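Local coordinates for 4-dehydrase (Streptomyces venezuelae, PDB 2PO3), which probably acts as a pyridoxal-phosphate-dependent aminotransferase on a TDP-linked sugar in the biosynthesis of desosamine, at residues 6-9 against 10-13; 310-313 against 314-318; 371-374 against 375-379; 379-382 against 383-387. All coordinates share one frame; numbering follows the deposited sequence.

Contact 1. Residues 6-9 against 10-13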
ATOM      1  N   SER A   6     -38.146  20.151 -18.304  1.00 47.21           N
ATOM      2  CA  SER A   6     -37.554  20.034 -19.622  1.00 47.47           C
ATOM      3  C   SER A   6     -36.278  20.814 -19.780  1.00 44.92           C
ATOM      4  O   SER A   6     -35.449  20.504 -20.638  1.00 54.47           O
ATOM      5  CB  SER A   6     -38.559  20.261 -20.719  1.00 56.34           C
ATOM      6  OG  SER A   6     -39.836  20.156 -20.122  1.00 82.72           O
ATOM      7  N   ASP A   7     -36.112  21.822 -18.941  1.00 34.03           N
ATOM      8  CA  ASP A   7     -34.877  22.556 -19.033  1.00 44.26           C
ATOM      9  C   ASP A   7     -33.797  21.689 -18.406  1.00 43.33           C
ATOM     10  O   ASP A   7     -32.606  22.028 -18.487  1.00 41.99           O
ATOM     11  CB  ASP A   7     -34.952  23.917 -18.331  1.00 53.87           C
ATOM     12  CG  ASP A   7     -36.216  24.630 -18.694  1.00 88.98           C
ATOM     13  OD1 ASP A   7     -36.912  24.306 -19.641  1.00 97.14           O
ATOM     14  OD2 ASP A   7     -36.507  25.602 -17.858  1.00 94.01           O
ATOM     15  N   LEU A   8     -34.264  20.578 -17.794  1.00 35.04           N
ATOM     16  CA  LEU A   8     -33.385  19.610 -17.154  1.00 30.87           C
ATOM     17  C   LEU A   8     -32.584  18.890 -18.202  1.00 35.23           C
ATOM     18  O   LEU A   8     -33.161  18.256 -19.085  1.00 38.27           O
ATOM     19  CB  LEU A   8     -34.068  18.523 -16.293  1.00 28.29           C
ATOM     20  CG  LEU A   8     -34.786  19.026 -15.037  1.00 39.02           C
ATOM     21  CD1 LEU A   8     -35.363  17.859 -14.262  1.00 31.68           C
ATOM     22  CD2 LEU A   8     -33.874  19.818 -14.118  1.00 30.69           C
ATOM     23  N   ALA A   9     -31.261  19.001 -18.065  1.00 33.45           N
ATOM     24  CA  ALA A   9     -30.313  18.364 -18.950  1.00 35.87           C
ATOM     25  C   ALA A   9     -30.629  16.887 -18.958  1.00 37.47           C
ATOM     26  O   ALA A   9     -30.395  16.154 -19.929  1.00 44.59           O
ATOM     27  CB  ALA A   9     -28.891  18.599 -18.450  1.00 38.78           C
ATOM     28  N   PHE A  10     -31.164  16.463 -17.819  1.00 31.17           N
ATOM     29  CA  PHE A  10     -31.523  15.078 -17.665  1.00 33.93           C
ATOM     30  C   PHE A  10     -32.604  14.713 -18.685  1.00 37.74           C
ATOM     31  O   PHE A  10     -32.648  13.612 -19.234  1.00 29.35           O
ATOM     32  CB  PHE A  10     -32.005  14.841 -16.232  1.00 33.18           C
ATOM     33  CG  PHE A  10     -32.382  13.414 -16.026  1.00 35.13           C
ATOM     34  CD1 PHE A  10     -31.424  12.432 -15.750  1.00 40.77           C
ATOM     35  CD2 PHE A  10     -33.720  13.035 -16.120  1.00 35.83           C
ATOM     36  CE1 PHE A  10     -31.788  11.098 -15.554  1.00 38.74           C
ATOM     37  CE2 PHE A  10     -34.096  11.702 -15.940  1.00 38.62           C
ATOM     38  CZ  PHE A  10     -33.134  10.733 -15.645  1.00 33.09           C
ATOM     39  N   PHE A  11     -33.481  15.687 -18.928  1.00 30.96           N
ATOM     40  CA  PHE A  11     -34.579  15.537 -19.846  1.00 25.45           C
ATOM     41  C   PHE A  11     -34.232  16.007 -21.237  1.00 44.35           C
ATOM     42  O   PHE A  11     -35.101  16.182 -22.089  1.00 45.83           O
ATOM     43  CB  PHE A  11     -35.825  16.215 -19.302  1.00 25.81           C
ATOM     44  CG  PHE A  11     -36.366  15.329 -18.200  1.00 31.44           C
ATOM     45  CD1 PHE A  11     -36.496  15.804 -16.893  1.00 36.02           C
ATOM     46  CD2 PHE A  11     -36.715  14.003 -18.473  1.00 31.43           C
ATOM     47  CE1 PHE A  11     -36.994  14.988 -15.871  1.00 37.84           C
ATOM     48  CE2 PHE A  11     -37.216  13.179 -17.461  1.00 37.77           C
ATOM     49  CZ  PHE A  11     -37.355  13.671 -16.159  1.00 28.97           C
ATOM     50  N   GLY A  12     -32.935  16.196 -21.445  1.00 47.76           N
ATOM     51  CA  GLY A  12     -32.448  16.634 -22.736  1.00 49.66           C
ATOM     52  C   GLY A  12     -32.278  18.132 -22.825  1.00 49.74           C
ATOM     53  O   GLY A  12     -31.879  18.662 -23.852  1.00 58.82           O
ATOM     54  N   GLY A  13     -32.582  18.835 -21.750  1.00 36.44           N
ATOM     55  CA  GLY A  13     -32.417  20.272 -21.781  1.00 30.72           C
ATOM     56  C   GLY A  13     -30.920  20.608 -21.753  1.00 50.12           C
ATOM     57  O   GLY A  13     -30.000  19.758 -21.881  1.00 41.93           O
TER
HETATM   58  O   HOH W   1     -36.364  18.378 -22.668  1.00 53.25           O
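L8 and F11 both place CG opposite their own carbonyl carbon and beside the backbone N (chi1 -66° for L8), and on this turn their side chains run side by side in the same direction. L8 CD1 comes up at the edge of the F11 ring, near its plane, 3.5 Å from F11 CD1. F10 has CG anti to its backbone N (chi1 -180°), and its ring reaches L314 and E317 of helix 312-321; its CD2 stands 3.6 Å above the plane of the F11 ring, over the centre.

The backbone beneath is a short helical turn closed by a Schellman motif. G13 N donates to L8 O at 2.8 Å, and inside the six-residue turn it closes, G12 N donates to A9 O at 3.0 Å. G12 has the positive phi (94°) that this ending needs. G13 CA sits 3.2 Å from S6 O, and a water donates to both S6 O and F11 O.

R392 meets the F11 ring as a cation-pi partner and also holds S6 OG, which ties the turn to helix 369-394. L8 O also takes F11 N at 2.6 Å, so two N-H groups grip this carbonyl of a buried residue from opposite faces, and the turn's polar atom is satisfied beside the apolar L8-F11 pair.

Contact 2. Residues 310-313 against 314-318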
ATOM      1  N   ILE A 310     -39.988  10.474  -5.317  1.00 26.94           N
ATOM      2  CA  ILE A 310     -38.794  10.267  -6.138  1.00 21.20           C
ATOM      3  C   ILE A 310     -37.715   9.578  -5.308  1.00 26.57           C
ATOM      4  O   ILE A 310     -37.398  10.033  -4.210  1.00 29.87           O
ATOM      5  CB  ILE A 310     -38.229  11.510  -6.834  1.00 20.19           C
ATOM      6  CG1 ILE A 310     -36.998  11.156  -7.643  1.00 24.97           C
ATOM      7  CG2 ILE A 310     -37.817  12.617  -5.870  1.00 13.21           C
ATOM      8  CD1 ILE A 310     -36.599  12.254  -8.629  1.00 14.90           C
ATOM      9  N   HIS A 311     -37.173   8.475  -5.824  1.00 23.33           N
ATOM     10  CA  HIS A 311     -36.121   7.703  -5.162  1.00 23.91           C
ATOM     11  C   HIS A 311     -34.781   8.426  -5.224  1.00 27.11           C
ATOM     12  O   HIS A 311     -34.509   9.077  -6.231  1.00 24.00           O
ATOM     13  CB  HIS A 311     -35.863   6.353  -5.885  1.00 24.32           C
ATOM     14  CG  HIS A 311     -35.062   5.353  -5.068  1.00 32.82           C
ATOM     15  ND1 HIS A 311     -33.658   5.415  -4.942  1.00 33.78           N
ATOM     16  CD2 HIS A 311     -35.482   4.273  -4.328  1.00 32.50           C
ATOM     17  CE1 HIS A 311     -33.272   4.407  -4.151  1.00 33.27           C
ATOM     18  NE2 HIS A 311     -34.343   3.704  -3.767  1.00 35.42           N
ATOM     19  N   ARG A 312     -33.959   8.266  -4.156  1.00 26.24           N
ATOM     20  CA  ARG A 312     -32.600   8.826  -4.024  1.00 23.28           C
ATOM     21  C   ARG A 312     -31.751   8.624  -5.296  1.00 23.86           C
ATOM     22  O   ARG A 312     -31.030   9.498  -5.791  1.00 24.39           O
ATOM     23  CB  ARG A 312     -31.933   8.095  -2.855  1.00 20.48           C
ATOM     24  CG  ARG A 312     -30.561   8.630  -2.433  1.00 23.69           C
ATOM     25  CD  ARG A 312     -29.427   8.005  -3.248  1.00 12.41           C
ATOM     26  NE  ARG A 312     -29.501   6.541  -3.416  1.00 20.52           N
ATOM     27  CZ  ARG A 312     -29.253   5.639  -2.459  1.00 20.73           C
ATOM     28  NH1 ARG A 312     -28.921   6.007  -1.229  1.00 24.09           N
ATOM     29  NH2 ARG A 312     -29.338   4.329  -2.735  1.00 19.29           N
ATOM     30  N   ASP A 313     -31.852   7.425  -5.855  1.00 20.12           N
ATOM     31  CA  ASP A 313     -31.095   7.085  -7.042  1.00 19.84           C
ATOM     32  C   ASP A 313     -31.352   7.994  -8.216  1.00 27.31           C
ATOM     33  O   ASP A 313     -30.432   8.396  -8.934  1.00 34.51           O
ATOM     34  CB  ASP A 313     -31.339   5.631  -7.463  1.00 17.17           C
ATOM     35  CG  ASP A 313     -30.764   4.624  -6.509  1.00 29.55           C
ATOM     36  OD1 ASP A 313     -30.029   4.934  -5.585  1.00 30.38           O
ATOM     37  OD2 ASP A 313     -31.128   3.392  -6.799  1.00 27.35           O
ATOM     38  N   LEU A 314     -32.628   8.298  -8.407  1.00 25.96           N
ATOM     39  CA  LEU A 314     -33.052   9.147  -9.493  1.00 27.05           C
ATOM     40  C   LEU A 314     -32.614  10.576  -9.239  1.00 26.88           C
ATOM     41  O   LEU A 314     -32.204  11.310 -10.160  1.00 16.32           O
ATOM     42  CB  LEU A 314     -34.560   9.044  -9.749  1.00 32.69           C
ATOM     43  CG  LEU A 314     -34.963   9.667 -11.098  1.00 40.92           C
ATOM     44  CD1 LEU A 314     -34.075   9.187 -12.253  1.00 27.35           C
ATOM     45  CD2 LEU A 314     -36.414   9.304 -11.401  1.00 42.82           C
ATOM     46  N   VAL A 315     -32.691  10.940  -7.958  1.00 21.26           N
ATOM     47  CA  VAL A 315     -32.250  12.259  -7.595  1.00 20.65           C
ATOM     48  C   VAL A 315     -30.774  12.381  -8.041  1.00 23.90           C
ATOM     49  O   VAL A 315     -30.333  13.356  -8.699  1.00 21.33           O
ATOM     50  CB  VAL A 315     -32.361  12.476  -6.096  1.00 22.44           C
ATOM     51  CG1 VAL A 315     -31.529  13.719  -5.817  1.00 18.75           C
ATOM     52  CG2 VAL A 315     -33.828  12.710  -5.674  1.00 13.94           C
ATOM     53  N   MET A 316     -30.005  11.336  -7.714  1.00 25.99           N
ATOM     54  CA  MET A 316     -28.587  11.262  -8.062  1.00 24.24           C
ATOM     55  C   MET A 316     -28.334  11.497  -9.550  1.00 28.04           C
ATOM     56  O   MET A 316     -27.503  12.308 -10.005  1.00 22.46           O
ATOM     57  CB  MET A 316     -28.047   9.889  -7.664  1.00 23.47           C
ATOM     58  CG  MET A 316     -27.463   9.836  -6.269  1.00 39.42           C
ATOM     59  SD  MET A 316     -26.107   8.618  -6.137  1.00 48.29           S
ATOM     60  CE  MET A 316     -25.939   8.129  -7.851  1.00 53.40           C
ATOM     61  N   GLU A 317     -29.082  10.747 -10.336  1.00 22.54           N
ATOM     62  CA  GLU A 317     -28.961  10.844 -11.784  1.00 31.15           C
ATOM     63  C   GLU A 317     -29.274  12.233 -12.313  1.00 31.62           C
ATOM     64  O   GLU A 317     -28.583  12.756 -13.192  1.00 34.96           O
ATOM     65  CB  GLU A 317     -29.927   9.868 -12.474  1.00 31.74           C
ATOM     66  CG  GLU A 317     -29.502   8.393 -12.375  1.00 32.93           C
ATOM     67  CD  GLU A 317     -30.181   7.560 -13.434  1.00100.00           C
ATOM     68  OE1 GLU A 317     -31.068   6.753 -13.191  1.00100.00           O
ATOM     69  OE2 GLU A 317     -29.756   7.835 -14.646  1.00100.00           O
ATOM     70  N   VAL A 318     -30.336  12.825 -11.775  1.00 26.10           N
ATOM     71  CA  VAL A 318     -30.757  14.144 -12.203  1.00 29.03           C
ATOM     72  C   VAL A 318     -29.663  15.164 -11.956  1.00 31.20           C
ATOM     73  O   VAL A 318     -29.396  16.030 -12.788  1.00 28.33           O
ATOM     74  CB  VAL A 318     -32.056  14.571 -11.521  1.00 33.03           C
ATOM     75  CG1 VAL A 318     -32.440  15.987 -11.928  1.00 19.23           C
ATOM     76  CG2 VAL A 318     -33.196  13.613 -11.862  1.00 34.88           C
TER
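H311, whose carbonyl O accepts V315 N, turns an edge of its imidazole to the first turn of the helix: ND1 takes D313 N at 2.9 Å, with the donor lying in the ring plane. This makes H311 the N-cap of helix 312-321, and the nearly straight bond (172°) implies that ND1 offers its lone pair here. The second flat group, the R312 guanidinium, meets D313 at its edge. NE and NH2 both grip the same oxygen, D313 OD1, with NE at 2.8 Å; both come from the same face of the carboxylate, about 22° out of its plane, and OD1 in turn lies practically in the guanidinium plane. Bends at chi2 and chi3 fold the arginine back to this neighbour, while its NH1 donates to V358 O and A355 O.

I310, just ahead of the cap, packs over the first turn. Its CG2 lies 4.0 Å from V315 CG2, the pairing of a hydrophobic staple, and its CG1 lies 3.9 Å from L314 CB; the side chains cross at about a right angle in both pairs. With chi1 at 180°, I310 CG1 runs opposite the backbone N and can lie over L314.

Regular helical bonds follow, M316 N to R312 O at 2.9 Å and E317 N to D313 O at 3.1 Å. The aliphatic parts of R312 and M316 run alongside each other, with R312 CD 4.0 Å from M316 CG.

Contact 3. Residues 371-374 against 375-379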
ATOM      1  N   ASP A 371     -22.468  27.791  -5.119  1.00 31.59           N
ATOM      2  CA  ASP A 371     -22.482  26.407  -5.496  1.00 28.09           C
ATOM      3  C   ASP A 371     -23.590  25.689  -4.715  1.00 34.09           C
ATOM      4  O   ASP A 371     -24.379  24.901  -5.243  1.00 34.88           O
ATOM      5  CB  ASP A 371     -21.163  25.824  -4.985  1.00 33.04           C
ATOM      6  CG  ASP A 371     -20.022  26.521  -5.629  1.00 39.18           C
ATOM      7  OD1 ASP A 371     -19.925  26.624  -6.840  1.00 35.02           O
ATOM      8  OD2 ASP A 371     -19.205  27.034  -4.746  1.00 43.74           O
ATOM      9  N   ILE A 372     -23.625  25.991  -3.421  1.00 21.36           N
ATOM     10  CA  ILE A 372     -24.586  25.391  -2.503  1.00 22.88           C
ATOM     11  C   ILE A 372     -26.012  25.596  -2.924  1.00 31.45           C
ATOM     12  O   ILE A 372     -26.802  24.671  -2.984  1.00 31.92           O
ATOM     13  CB  ILE A 372     -24.282  25.686  -1.042  1.00 21.51           C
ATOM     14  CG1 ILE A 372     -22.973  24.967  -0.686  1.00 24.26           C
ATOM     15  CG2 ILE A 372     -25.444  25.206  -0.169  1.00 21.63           C
ATOM     16  CD1 ILE A 372     -22.374  25.365   0.656  1.00 24.04           C
ATOM     17  N   ARG A 373     -26.309  26.832  -3.249  1.00 31.91           N
ATOM     18  CA  ARG A 373     -27.623  27.235  -3.691  1.00 32.64           C
ATOM     19  C   ARG A 373     -27.994  26.482  -4.959  1.00 24.92           C
ATOM     20  O   ARG A 373     -29.089  25.990  -5.207  1.00 25.83           O
ATOM     21  CB  ARG A 373     -27.490  28.711  -4.062  1.00 42.12           C
ATOM     22  CG  ARG A 373     -28.567  29.630  -3.514  1.00 47.67           C
ATOM     23  CD  ARG A 373     -28.529  31.020  -4.151  1.00100.00           C
ATOM     24  NE  ARG A 373     -29.177  31.045  -5.467  1.00100.00           N
ATOM     25  CZ  ARG A 373     -28.541  31.076  -6.650  1.00100.00           C
ATOM     26  NH1 ARG A 373     -27.205  31.101  -6.747  1.00100.00           N
ATOM     27  NH2 ARG A 373     -29.273  31.088  -7.766  1.00100.00           N
ATOM     28  N   ARG A 374     -27.049  26.423  -5.842  1.00 24.29           N
ATOM     29  CA  ARG A 374     -27.347  25.734  -7.074  1.00 29.16           C
ATOM     30  C   ARG A 374     -27.776  24.295  -6.782  1.00 31.73           C
ATOM     31  O   ARG A 374     -28.723  23.789  -7.370  1.00 32.93           O
ATOM     32  CB  ARG A 374     -26.140  25.834  -8.002  1.00 23.59           C
ATOM     33  CG  ARG A 374     -25.952  24.653  -8.948  1.00 36.60           C
ATOM     34  CD  ARG A 374     -24.618  24.681  -9.691  1.00 47.91           C
ATOM     35  NE  ARG A 374     -24.508  23.620 -10.690  1.00 31.73           N
ATOM     36  CZ  ARG A 374     -23.397  23.310 -11.335  1.00 34.74           C
ATOM     37  NH1 ARG A 374     -22.263  23.970 -11.114  1.00 22.05           N
ATOM     38  NH2 ARG A 374     -23.425  22.307 -12.218  1.00 25.93           N
ATOM     39  N   VAL A 375     -27.064  23.623  -5.871  1.00 21.83           N
ATOM     40  CA  VAL A 375     -27.428  22.251  -5.554  1.00 22.85           C
ATOM     41  C   VAL A 375     -28.704  22.150  -4.756  1.00 19.17           C
ATOM     42  O   VAL A 375     -29.581  21.356  -5.067  1.00 23.18           O
ATOM     43  CB  VAL A 375     -26.287  21.320  -5.117  1.00 30.29           C
ATOM     44  CG1 VAL A 375     -24.915  21.989  -5.092  1.00 34.13           C
ATOM     45  CG2 VAL A 375     -26.552  20.323  -3.973  1.00 19.29           C
ATOM     46  N   ALA A 376     -28.829  22.981  -3.736  1.00 22.77           N
ATOM     47  CA  ALA A 376     -30.030  22.969  -2.919  1.00 23.54           C
ATOM     48  C   ALA A 376     -31.269  23.163  -3.783  1.00 29.09           C
ATOM     49  O   ALA A 376     -32.240  22.461  -3.617  1.00 28.14           O
ATOM     50  CB  ALA A 376     -29.982  24.086  -1.894  1.00 21.32           C
ATOM     51  N   ASP A 377     -31.197  24.126  -4.717  1.00 26.47           N
ATOM     52  CA  ASP A 377     -32.253  24.482  -5.652  1.00 23.54           C
ATOM     53  C   ASP A 377     -32.677  23.320  -6.507  1.00 29.80           C
ATOM     54  O   ASP A 377     -33.867  23.101  -6.752  1.00 22.31           O
ATOM     55  CB  ASP A 377     -31.821  25.624  -6.564  1.00 31.55           C
ATOM     56  CG  ASP A 377     -31.974  26.953  -5.894  1.00 54.85           C
ATOM     57  OD1 ASP A 377     -32.447  27.094  -4.765  1.00 50.54           O
ATOM     58  OD2 ASP A 377     -31.529  27.920  -6.670  1.00 44.78           O
ATOM     59  N   LEU A 378     -31.663  22.593  -6.954  1.00 28.71           N
ATOM     60  CA  LEU A 378     -31.842  21.404  -7.754  1.00 27.49           C
ATOM     61  C   LEU A 378     -32.501  20.326  -6.869  1.00 27.62           C
ATOM     62  O   LEU A 378     -33.419  19.611  -7.265  1.00 27.76           O
ATOM     63  CB  LEU A 378     -30.465  20.935  -8.246  1.00 32.52           C
ATOM     64  CG  LEU A 378     -30.275  20.945  -9.761  1.00 49.61           C
ATOM     65  CD1 LEU A 378     -28.959  20.251 -10.159  1.00 58.70           C
ATOM     66  CD2 LEU A 378     -31.446  20.228 -10.422  1.00 44.43           C
ATOM     67  N   LEU A 379     -32.061  20.209  -5.628  1.00 28.10           N
ATOM     68  CA  LEU A 379     -32.673  19.219  -4.756  1.00 27.96           C
ATOM     69  C   LEU A 379     -34.127  19.568  -4.460  1.00 33.63           C
ATOM     70  O   LEU A 379     -35.022  18.714  -4.417  1.00 29.58           O
ATOM     71  CB  LEU A 379     -31.965  19.181  -3.411  1.00 27.12           C
ATOM     72  CG  LEU A 379     -30.744  18.273  -3.416  1.00 36.32           C
ATOM     73  CD1 LEU A 379     -30.180  18.196  -2.003  1.00 28.22           C
ATOM     74  CD2 LEU A 379     -31.169  16.879  -3.840  1.00 42.63           C
TER
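Four main-chain hydrogen bonds join D371-R374 to V375-L378. V375 N donates to D371 O, D377 N to R373 O and L378 N to R374 O, the last being the longest at 3.2 Å. A376 N to I372 O is the shortest at 2.7 Å and almost straight (174°), arriving nearly along the C=O axis.

Charged side chains add a weaker element across the turn. D377 CG stands opposite its own carbonyl carbon, which carries the carboxylate back toward R373. D377 OD2 remains 4.0 Å from R373 NH2 and well out of the guanidinium plane, so no N-H points at it; the two planes stand 84° apart. R373 is poorly ordered, and the pair is best read as a loose attraction of opposite charges. R374, by contrast, points its extended chain away from the turn, where NH1 meets Q19 O and NH2 meets E322 O.

Apolar atoms lie over the carbonyls. A376 CB rests 3.4 Å from I372 O. V375 CG1 is modelled 3.0 Å from D371 O with an eclipsed chi1 of 0°, a placement that is doubtful.

I372 and V375 face Y273 of helix 246-276, whereas R373 and D377 lie on the exposed side. This is the two-sided pattern of an amphipathic helix, here the opening turns of the long C-terminal helix 369-394.

Contact 4. Residues 379-382 against 383-387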
ATOM      1  N   LEU A 379     -32.061  20.209  -5.628  1.00 28.10           N
ATOM      2  CA  LEU A 379     -32.673  19.219  -4.756  1.00 27.96           C
ATOM      3  C   LEU A 379     -34.127  19.568  -4.460  1.00 33.63           C
ATOM      4  O   LEU A 379     -35.022  18.714  -4.417  1.00 29.58           O
ATOM      5  CB  LEU A 379     -31.965  19.181  -3.411  1.00 27.12           C
ATOM      6  CG  LEU A 379     -30.744  18.273  -3.416  1.00 36.32           C
ATOM      7  CD1 LEU A 379     -30.180  18.196  -2.003  1.00 28.22           C
ATOM      8  CD2 LEU A 379     -31.169  16.879  -3.840  1.00 42.63           C
ATOM      9  N   ARG A 380     -34.351  20.854  -4.229  1.00 29.45           N
ATOM     10  CA  ARG A 380     -35.667  21.366  -3.922  1.00 24.67           C
ATOM     11  C   ARG A 380     -36.598  21.069  -5.083  1.00 22.99           C
ATOM     12  O   ARG A 380     -37.724  20.663  -4.889  1.00 25.04           O
ATOM     13  CB  ARG A 380     -35.565  22.848  -3.633  1.00 31.54           C
ATOM     14  CG  ARG A 380     -36.877  23.493  -3.222  1.00 30.52           C
ATOM     15  CD  ARG A 380     -36.594  24.854  -2.641  1.00 30.21           C
ATOM     16  NE  ARG A 380     -35.905  24.797  -1.345  1.00 41.86           N
ATOM     17  CZ  ARG A 380     -36.508  24.600  -0.158  1.00 40.40           C
ATOM     18  NH1 ARG A 380     -37.825  24.413  -0.049  1.00 32.32           N
ATOM     19  NH2 ARG A 380     -35.786  24.576   0.968  1.00 37.47           N
ATOM     20  N   LEU A 381     -36.122  21.245  -6.304  1.00 24.29           N
ATOM     21  CA  LEU A 381     -36.941  20.954  -7.470  1.00 26.94           C
ATOM     22  C   LEU A 381     -37.380  19.481  -7.456  1.00 35.22           C
ATOM     23  O   LEU A 381     -38.570  19.115  -7.538  1.00 28.67           O
ATOM     24  CB  LEU A 381     -36.143  21.286  -8.753  1.00 25.15           C
ATOM     25  CG  LEU A 381     -36.778  20.866 -10.074  1.00 23.26           C
ATOM     26  CD1 LEU A 381     -38.062  21.656 -10.240  1.00 28.45           C
ATOM     27  CD2 LEU A 381     -35.874  21.186 -11.267  1.00 25.16           C
ATOM     28  N   CYS A 382     -36.380  18.611  -7.324  1.00 23.24           N
ATOM     29  CA  CYS A 382     -36.582  17.166  -7.285  1.00 27.07           C
ATOM     30  C   CYS A 382     -37.569  16.711  -6.229  1.00 30.18           C
ATOM     31  O   CYS A 382     -38.399  15.832  -6.427  1.00 29.43           O
ATOM     32  CB  CYS A 382     -35.240  16.427  -7.001  1.00 27.12           C
ATOM     33  SG  CYS A 382     -34.028  16.510  -8.350  1.00 32.02           S
ATOM     34  N   ALA A 383     -37.438  17.307  -5.061  1.00 34.70           N
ATOM     35  CA  ALA A 383     -38.284  16.954  -3.949  1.00 31.48           C
ATOM     36  C   ALA A 383     -39.703  17.431  -4.116  1.00 44.89           C
ATOM     37  O   ALA A 383     -40.635  16.701  -3.769  1.00 49.61           O
ATOM     38  CB  ALA A 383     -37.688  17.440  -2.631  1.00 32.32           C
ATOM     39  N   THR A 384     -39.862  18.650  -4.641  1.00 36.65           N
ATOM     40  CA  THR A 384     -41.190  19.210  -4.820  1.00 34.28           C
ATOM     41  C   THR A 384     -41.900  18.763  -6.077  1.00 35.50           C
ATOM     42  O   THR A 384     -43.118  18.950  -6.189  1.00 33.27           O
ATOM     43  CB  THR A 384     -41.178  20.744  -4.803  1.00 33.59           C
ATOM     44  OG1 THR A 384     -40.464  21.178  -5.944  1.00 43.89           O
ATOM     45  CG2 THR A 384     -40.500  21.232  -3.531  1.00 30.35           C
ATOM     46  N   ARG A 385     -41.143  18.196  -7.017  1.00 27.68           N
ATOM     47  CA  ARG A 385     -41.756  17.750  -8.259  1.00 28.46           C
ATOM     48  C   ARG A 385     -41.448  16.310  -8.608  1.00 30.32           C
ATOM     49  O   ARG A 385     -41.637  15.931  -9.770  1.00 25.61           O
ATOM     50  CB  ARG A 385     -41.389  18.641  -9.440  1.00 34.95           C
ATOM     51  CG  ARG A 385     -41.464  20.144  -9.131  1.00 53.06           C
ATOM     52  CD  ARG A 385     -42.743  20.852  -9.588  1.00 56.51           C
ATOM     53  NE  ARG A 385     -43.170  20.585 -10.969  1.00 77.65           N
ATOM     54  CZ  ARG A 385     -43.084  21.448 -11.985  1.00 91.46           C
ATOM     55  NH1 ARG A 385     -42.563  22.676 -11.845  1.00 99.59           N
ATOM     56  NH2 ARG A 385     -43.531  21.068 -13.192  1.00 29.30           N
ATOM     57  N   GLY A 386     -40.992  15.564  -7.584  1.00 24.69           N
ATOM     58  CA  GLY A 386     -40.586  14.164  -7.633  1.00 31.28           C
ATOM     59  C   GLY A 386     -41.459  13.240  -8.460  1.00 26.53           C
ATOM     60  O   GLY A 386     -40.994  12.598  -9.409  1.00 26.70           O
ATOM     61  N   ARG A 387     -42.721  13.231  -8.047  1.00 24.68           N
ATOM     62  CA  ARG A 387     -43.826  12.471  -8.614  1.00 25.97           C
ATOM     63  C   ARG A 387     -43.919  12.671 -10.133  1.00 29.14           C
ATOM     64  O   ARG A 387     -43.995  11.713 -10.920  1.00 26.14           O
ATOM     65  CB  ARG A 387     -45.141  12.841  -7.903  1.00 27.45           C
ATOM     66  CG  ARG A 387     -45.260  12.205  -6.519  1.00 18.24           C
ATOM     67  CD  ARG A 387     -46.425  12.681  -5.636  1.00 26.94           C
ATOM     68  NE  ARG A 387     -46.063  12.755  -4.209  1.00 25.19           N
ATOM     69  CZ  ARG A 387     -45.905  11.685  -3.407  1.00 23.21           C
ATOM     70  NH1 ARG A 387     -46.087  10.432  -3.830  1.00 35.79           N
ATOM     71  NH2 ARG A 387     -45.573  11.872  -2.126  1.00 45.06           N
TER
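The alpha helix 369-394 passes through a distorted turn where L379-C382 meets A383-G386. Up to this point the i to i+4 bonding is regular: A383 N donates to L379 O and T384 N to R380 O, each at 2.9 Å. R385 N still reaches L381 O at 2.8 Å, but the angle at its hydrogen falls to 132°. One step on, G386 N lies 2.9 Å from C382 O at an angle too poor for a hydrogen bond. The backbone of R385 supports this reading, since its phi of -128° is far from the helical value.

T384 lies over the carbonyls of the preceding turn. Its chi1 of 66° sets OG1 between its own backbone N and carbonyl carbon, within hydrogen-bonding distance of both R380 O (3.0 Å) and L381 O (3.2 Å). The methyl CG2 also sits close over R380 O.

R380 extends away from this turn, and its NH2 donates to A278 O and H276 O. C382 faces V318 and L319 of helix 312-321. R385 bends at chi2 and chi3 toward E388, with which NH2 forms a salt bridge. Closer to the backbone its aliphatic part meets L381, whose CG, anti to the backbone N, brings the methyl CD1 across: L381 CD1 lies 3.9 Å from R385 CG.

Overall arrangement
All four contacts belong to one cluster on the same side of the chain's centre. Contacts 3 and 4 are successive parts of helix 369-394 and share L379, with centres 12 Å apart. Contact 2 packs against this helix: V315 CG1 lies 3.7 Å from L379 CD2, and V318 CG1 lies 3.9 Å from C382 SG, near the distorted turn of contact 4. Contact 1 bridges the two helices, with F10 CZ 3.8 Å from L314 CD1 and L8 CD2 3.7 Å from L381 CD2. None forms part of the ligand pocket. The side chain of M316 is about 10 Å, and that of V375 about 13 Å, from a bound PLP-TDP-sugar adduct.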